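Local coordinates for prefoldin beta subunit 2 (Thermococcus sp., PDB 3AEI), which probably captures unfolded proteins as part of the prefoldin complex and hands them over to the group II chaperonin for folding, at residues Q21-K26 / K74-K79; G35-L40 / D60-H65. All blocks are in the same frame, centred on the assembly; numbering follows the deposited sequence. Where two conformers were deposited one is given.

Contact 1 (Q21-K26 / K74-K79)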
loop_
_atom_site.group_PDB
_atom_site.type_symbol
_atom_site.label_atom_id
_atom_site.label_comp_id
_atom_site.label_asym_id
_atom_site.label_seq_id
_atom_site.Cartn_x
_atom_site.Cartn_y
_atom_site.Cartn_z
ATOM N N GLN A 21 -15.200 2.767 4.813
ATOM C CA GLN A 21 -15.038 1.389 4.334
ATOM C C GLN A 21 -13.620 0.872 4.562
ATOM O O GLN A 21 -13.407 -0.331 4.756
ATOM C CB GLN A 21 -15.386 1.328 2.854
ATOM C CG GLN A 21 -16.878 1.513 2.646
ATOM C CD GLN A 21 -17.242 1.870 1.219
ATOM O OE1 GLN A 21 -16.391 2.303 0.428
ATOM N NE2 GLN A 21 -18.522 1.751 0.893
ATOM N N SER A 22 -12.654 1.789 4.506
ATOM C CA SER A 22 -11.273 1.372 4.692
ATOM C C SER A 22 -11.113 0.953 6.154
ATOM O O SER A 22 -10.459 -0.039 6.463
ATOM C CB SER A 22 -10.326 2.532 4.353
ATOM O OG SER A 22 -8.990 2.197 4.707
ATOM N N LEU A 23 -11.730 1.703 7.056
ATOM C CA LEU A 23 -11.630 1.369 8.474
ATOM C C LEU A 23 -12.366 0.078 8.791
ATOM O O LEU A 23 -11.863 -0.746 9.561
ATOM C CB LEU A 23 -12.216 2.509 9.328
ATOM C CG LEU A 23 -11.561 3.857 9.187
ATOM C CD1 LEU A 23 -12.324 4.829 10.088
ATOM C CD2 LEU A 23 -10.089 3.778 9.592
ATOM N N GLU A 24 -13.550 -0.146 8.200
ATOM C CA GLU A 24 -14.264 -1.382 8.497
ATOM C C GLU A 24 -13.450 -2.596 8.015
ATOM O O GLU A 24 -13.464 -3.661 8.655
ATOM C CB GLU A 24 -15.647 -1.387 7.827
ATOM C CG GLU A 24 -16.540 -0.337 8.382
ATOM C CD GLU A 24 -17.939 -0.348 7.792
ATOM O OE1 GLU A 24 -18.042 -0.453 6.551
ATOM O OE2 GLU A 24 -18.920 -0.236 8.575
ATOM N N LEU A 25 -12.749 -2.452 6.879
ATOM C CA LEU A 25 -11.965 -3.572 6.388
ATOM C C LEU A 25 -10.875 -3.969 7.395
ATOM O O LEU A 25 -10.682 -5.147 7.699
ATOM C CB LEU A 25 -11.312 -3.252 5.013
ATOM C CG LEU A 25 -10.288 -4.301 4.536
ATOM C CD1 LEU A 25 -10.942 -5.662 4.278
ATOM C CD2 LEU A 25 -9.629 -3.771 3.293
ATOM N N LYS A 26 -10.172 -2.971 7.892
ATOM C CA LYS A 26 -9.091 -3.241 8.826
ATOM C C LYS A 26 -9.696 -3.797 10.092
ATOM O O LYS A 26 -9.161 -4.720 10.686
ATOM C CB LYS A 26 -8.310 -1.966 9.125
ATOM C CG LYS A 26 -7.515 -1.424 7.951
ATOM C CD LYS A 26 -6.803 -0.161 8.429
ATOM C CE LYS A 26 -6.127 0.561 7.290
ATOM N NZ LYS A 26 -7.105 1.348 6.491
ATOM N N LYS A 74 -14.190 1.344 15.696
ATOM C CA LYS A 74 -15.637 1.414 15.905
ATOM C C LYS A 74 -16.084 2.859 16.108
ATOM O O LYS A 74 -17.085 3.285 15.547
ATOM C CB LYS A 74 -16.066 0.587 17.109
ATOM C CG LYS A 74 -16.405 -0.848 16.781
ATOM C CD LYS A 74 -17.019 -1.558 17.971
ATOM C CE LYS A 74 -18.173 -0.750 18.537
ATOM N NZ LYS A 74 -18.979 -1.514 19.527
ATOM N N ARG A 75 -15.334 3.603 16.918
ATOM C CA ARG A 75 -15.642 4.998 17.198
ATOM C C ARG A 75 -15.559 5.864 15.940
ATOM O O ARG A 75 -16.441 6.675 15.663
ATOM C CB ARG A 75 -14.679 5.529 18.262
ATOM C CG ARG A 75 -14.937 6.964 18.697
ATOM C CD ARG A 75 -14.026 7.336 19.857
ATOM N NE ARG A 75 -14.167 6.407 20.977
ATOM C CZ ARG A 75 -15.282 6.245 21.679
ATOM N NH1 ARG A 75 -15.314 5.375 22.676
ATOM N NH2 ARG A 75 -16.365 6.954 21.392
ATOM N N GLU A 76 -14.481 5.700 15.180
ATOM C CA GLU A 76 -14.300 6.483 13.965
ATOM C C GLU A 76 -15.391 6.140 12.947
ATOM O O GLU A 76 -15.936 7.040 12.300
ATOM C CB GLU A 76 -12.899 6.238 13.397
ATOM C CG GLU A 76 -11.825 6.835 14.276
ATOM C CD GLU A 76 -10.412 6.438 13.894
ATOM O OE1 GLU A 76 -10.230 5.384 13.239
ATOM O OE2 GLU A 76 -9.480 7.185 14.278
ATOM N N ILE A 77 -15.732 4.860 12.853
ATOM C CA ILE A 77 -16.761 4.387 11.929
ATOM C C ILE A 77 -18.129 4.928 12.350
ATOM O O ILE A 77 -18.917 5.365 11.508
ATOM C CB ILE A 77 -16.801 2.844 11.889
ATOM C CG1 ILE A 77 -15.526 2.322 11.176
ATOM C CG2 ILE A 77 -18.121 2.361 11.251
ATOM C CD1 ILE A 77 -15.192 0.840 11.436
ATOM N N GLU A 78 -18.430 4.901 13.651
ATOM C CA GLU A 78 -19.721 5.425 14.105
ATOM C C GLU A 78 -19.855 6.913 13.781
ATOM O O GLU A 78 -20.924 7.374 13.356
ATOM C CB GLU A 78 -19.896 5.224 15.619
ATOM C CG GLU A 78 -20.375 3.828 15.997
ATOM C CD GLU A 78 -20.323 3.557 17.498
ATOM O OE1 GLU A 78 -20.619 2.408 17.905
ATOM O OE2 GLU A 78 -19.986 4.489 18.266
ATOM N N LYS A 79 -18.771 7.662 13.958
ATOM C CA LYS A 79 -18.812 9.079 13.664
ATOM C C LYS A 79 -18.992 9.336 12.185
ATOM O O LYS A 79 -19.718 10.245 11.795
ATOM C CB LYS A 79 -17.549 9.765 14.153
ATOM C CG LYS A 79 -17.535 9.904 15.692
ATOM C CD LYS A 79 -16.304 10.651 16.178
ATOM C CE LYS A 79 -16.206 10.622 17.702
ATOM N NZ LYS A 79 -14.928 11.205 18.176
#

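Contact 2 (G35-L40 / D60-H65). With SO4 (sulfate ion), chain C.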
loop_
_atom_site.group_PDB
_atom_site.type_symbol
_atom_site.label_atom_id
_atom_site.label_comp_id
_atom_site.label_asym_id
_atom_site.label_seq_id
_atom_site.Cartn_x
_atom_site.Cartn_y
_atom_site.Cartn_z
ATOM N N GLY A 35 -10.074 -14.436 16.009
ATOM C CA GLY A 35 -10.671 -15.764 16.033
ATOM C C GLY A 35 -9.651 -16.870 15.874
ATOM O O GLY A 35 -9.768 -17.909 16.534
ATOM N N ILE A 36 -8.650 -16.661 15.016
ATOM C CA ILE A 36 -7.616 -17.655 14.791
ATOM C C ILE A 36 -6.671 -17.753 15.989
ATOM O O ILE A 36 -6.300 -18.855 16.455
ATOM C CB ILE A 36 -6.770 -17.314 13.561
ATOM C CG1 ILE A 36 -7.677 -17.317 12.317
ATOM C CG2 ILE A 36 -5.586 -18.269 13.449
ATOM C CD1 ILE A 36 -6.977 -17.090 11.029
ATOM N N ILE A 37 -6.270 -16.589 16.480
ATOM C CA ILE A 37 -5.332 -16.540 17.591
ATOM C C ILE A 37 -5.887 -17.191 18.842
ATOM O O ILE A 37 -5.133 -17.756 19.634
ATOM C CB ILE A 37 -4.972 -15.062 17.880
ATOM C CG1 ILE A 37 -4.113 -14.529 16.726
ATOM C CG2 ILE A 37 -4.212 -14.925 19.195
ATOM C CD1 ILE A 37 -4.084 -12.961 16.668
ATOM N N THR A 38 -7.194 -17.121 19.015
ATOM C CA THR A 38 -7.774 -17.702 20.210
ATOM C C THR A 38 -8.294 -19.113 19.951
ATOM O O THR A 38 -8.955 -19.683 20.808
ATOM C CB THR A 38 -8.897 -16.816 20.760
ATOM O OG1 THR A 38 -9.970 -16.732 19.791
ATOM C CG2 THR A 38 -8.373 -15.426 21.083
ATOM N N SER A 39 -7.981 -19.679 18.789
ATOM C CA SER A 39 -8.443 -21.033 18.467
ATOM C C SER A 39 -7.608 -22.080 19.199
ATOM O O SER A 39 -6.673 -21.758 19.921
ATOM C CB SER A 39 -8.449 -21.290 16.946
ATOM O OG SER A 39 -7.162 -21.301 16.356
ATOM N N LEU A 40 -7.927 -23.347 18.996
ATOM C CA LEU A 40 -7.240 -24.400 19.726
ATOM C C LEU A 40 -5.768 -24.681 19.442
ATOM O O LEU A 40 -5.023 -24.973 20.379
ATOM C CB LEU A 40 -8.049 -25.681 19.579
ATOM C CG LEU A 40 -7.828 -26.802 20.583
ATOM C CD1 LEU A 40 -8.207 -26.347 22.007
ATOM C CD2 LEU A 40 -8.703 -27.965 20.131
ATOM N N ASP A 60 -1.293 -12.649 24.039
ATOM C CA ASP A 60 -1.941 -11.626 24.851
ATOM C C ASP A 60 -1.714 -10.219 24.300
ATOM O O ASP A 60 -2.614 -9.387 24.316
ATOM C CB ASP A 60 -1.448 -11.716 26.306
ATOM C CG ASP A 60 -2.067 -12.889 27.066
ATOM O OD1 ASP A 60 -1.801 -13.004 28.285
ATOM O OD2 ASP A 60 -2.818 -13.690 26.461
ATOM N N GLU A 61 -0.515 -9.949 23.776
ATOM C CA GLU A 61 -0.264 -8.630 23.232
ATOM C C GLU A 61 -1.104 -8.440 21.974
ATOM O O GLU A 61 -1.628 -7.357 21.728
ATOM C CB GLU A 61 1.227 -8.476 22.883
ATOM C CG GLU A 61 2.126 -8.352 24.154
ATOM C CD GLU A 61 3.634 -8.412 23.879
ATOM O OE1 GLU A 61 4.061 -8.963 22.850
ATOM O OE2 GLU A 61 4.417 -7.919 24.741
ATOM N N ALA A 62 -1.221 -9.502 21.185
ATOM C CA ALA A 62 -1.991 -9.444 19.932
ATOM C C ALA A 62 -3.460 -9.192 20.226
ATOM O O ALA A 62 -4.083 -8.357 19.599
ATOM C CB ALA A 62 -1.830 -10.753 19.156
ATOM N N ILE A 63 -4.002 -9.897 21.211
ATOM C CA ILE A 63 -5.395 -9.692 21.557
ATOM C C ILE A 63 -5.598 -8.242 22.060
ATOM O O ILE A 63 -6.573 -7.578 21.698
ATOM C CB ILE A 63 -5.853 -10.750 22.624
ATOM C CG1 ILE A 63 -5.832 -12.139 21.991
ATOM C CG2 ILE A 63 -7.263 -10.412 23.119
ATOM C CD1 ILE A 63 -5.987 -13.276 22.998
ATOM N N GLU A 64 -4.670 -7.733 22.863
ATOM C CA GLU A 64 -4.780 -6.357 23.357
ATOM C C GLU A 64 -4.801 -5.343 22.225
ATOM O O GLU A 64 -5.630 -4.414 22.194
ATOM C CB GLU A 64 -3.630 -6.058 24.308
ATOM C CG GLU A 64 -3.890 -6.528 25.707
ATOM C CD GLU A 64 -2.761 -6.181 26.660
ATOM O OE1 GLU A 64 -2.167 -5.085 26.518
ATOM O OE2 GLU A 64 -2.488 -7.008 27.558
ATOM N N HIS A 65 -3.919 -5.559 21.260
ATOM C CA HIS A 65 -3.861 -4.683 20.117
ATOM C C HIS A 65 -5.181 -4.739 19.326
ATOM O O HIS A 65 -5.711 -3.700 18.908
ATOM C CB HIS A 65 -2.691 -5.076 19.224
ATOM C CG HIS A 65 -2.697 -4.385 17.904
ATOM N ND1 HIS A 65 -2.598 -3.014 17.774
ATOM C CD2 HIS A 65 -2.810 -4.881 16.649
ATOM C CE1 HIS A 65 -2.645 -2.698 16.491
ATOM N NE2 HIS A 65 -2.778 -3.810 15.790
HETATM S S SO4 C . -2.287 -0.485 20.177
HETATM O O1 SO4 C . -2.953 0.263 21.261
HETATM O O2 SO4 C . -3.218 -0.650 19.047
HETATM O O3 SO4 C . -1.884 -1.814 20.672
HETATM O O4 SO4 C . -1.096 0.264 19.732
#

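Contact 1 (Q21-K26 / K74-K79)
Glu-76 meets Leu-23 with the hydrocarbon part of its side chain. Its CB lies 3.6 Å from CD1 of Leu-23, and the two side chains cross at about a right angle. Beyond CG the Glu-76 chain is extended, and its carboxylate reaches the forked end of the leucine. There OE1 of Glu-76 sits 3.8 Å from Leu-23 CD1 and 4.0 Å from Leu-23 CD2. These are van der Waals contacts between an oxygen and methyl groups.

Ile-77 comes next and points at the opposing helix. Its CA is 6.9 Å from the CA of Leu-23, which sets the register. Its CG1 is anti to the carbonyl carbon (chi1 -70°), and this sends the CG1-CD1 branch between Leu-23 and Glu-24. CG1 of Ile-77 rests 3.8 Å from Leu-23 CB, while CD1 packs 3.5 Å from CG of Glu-24.

The two helices run antiparallel as the coiled coil of a prefoldin subunit, their local axes 9.5 Å apart with N-to-C directions at 151°. Ile-77 touches Arg-20, Leu-23, Glu-24 and Met-27, four residues spaced i, i+3, i+4 and i+7 on helix 2-37, which form the hole for this knob. This is knobs-into-holes packing. Leu-23 enters a matching hole made by Tyr-73, Glu-76, Ile-77 and Leu-80.

Cutting Ile-77 back to an alanine here takes away CG1, CG2 and CD1, and is likely to open a gap between the helices beside Leu-23 CB and Glu-24 CG.

The CG2 methyl of Ile-77 touches the carboxylate end of Glu-24, 3.8 Å from its OE2, without a polar bond. The other carboxylate oxygen, OE1, is held in a salt bridge by Arg-20, one turn earlier on the same helix.

Contact 2 (G35-L40 / D60-H65)
Ile-37 has CG1 anti to its carbonyl carbon (chi1 -70°) and the chain is extended beyond it (chi2 161°), which together carry CD1 across to Ala-62. CD1 of Ile-37 lies 4.0 Å from CB of Ala-62. In Thr-38 the hydroxyl sits between the backbone N and the carbonyl carbon (chi1 63°). Its methyl CG2 is then turned to the opposing helix and meets CD1 of Ile-63 at 3.7 Å, the two side chains crossing obliquely. The hydroxyl OG1 is hydrogen-bonded to the carbonyl of Glu-34.

Helix 2-37 ends here. Ser-39 closes the turn with two bonds to O of Ile-36, one from its backbone N at 3.0 Å and one from OG at 2.6 Å. The OG bond lies in the carbonyl plane, on a lone pair. The chain then runs into the beta hairpin of strands 46-50 and 53-57, which links the two coiled-coil helices in a prefoldin beta subunit. Ile-46 touches both Ile-37 and Ala-62, and Val-55 of the second subunit packs on Ile-37.

His-65 lies farther along helix 59-93. Its ND1 donates to O2 of a sulfate ion, probably from the crystallisation liquor, at 2.8 Å, and more weakly to O3. The sulfate sits at the ring edge and is also bonded by Arg-48, while NE2 of His-65 is hydrogen-bonded to Asp-52 of the second subunit.

Both contacts join helix 2-37 to helix 59-93, at different levels of the same pair. The centre of contact 1 is about 3 Å from the centre of the chain, that of contact 2 about 19 Å from it, toward the hairpin. Their centres are about 21 Å apart and they do not touch. Each is partly buried. Contact 1 packs helix on helix, with the aliphatic parts of two glutamates lying across its leucine and isoleucine. Contact 2 buries less surface between its segments and is apolar where they meet. It gains its polar chemistry from a helix end, a bound sulfate and residues of neighbouring subunits, including a salt bridge from Glu-61 to Arg-44 of the third subunit.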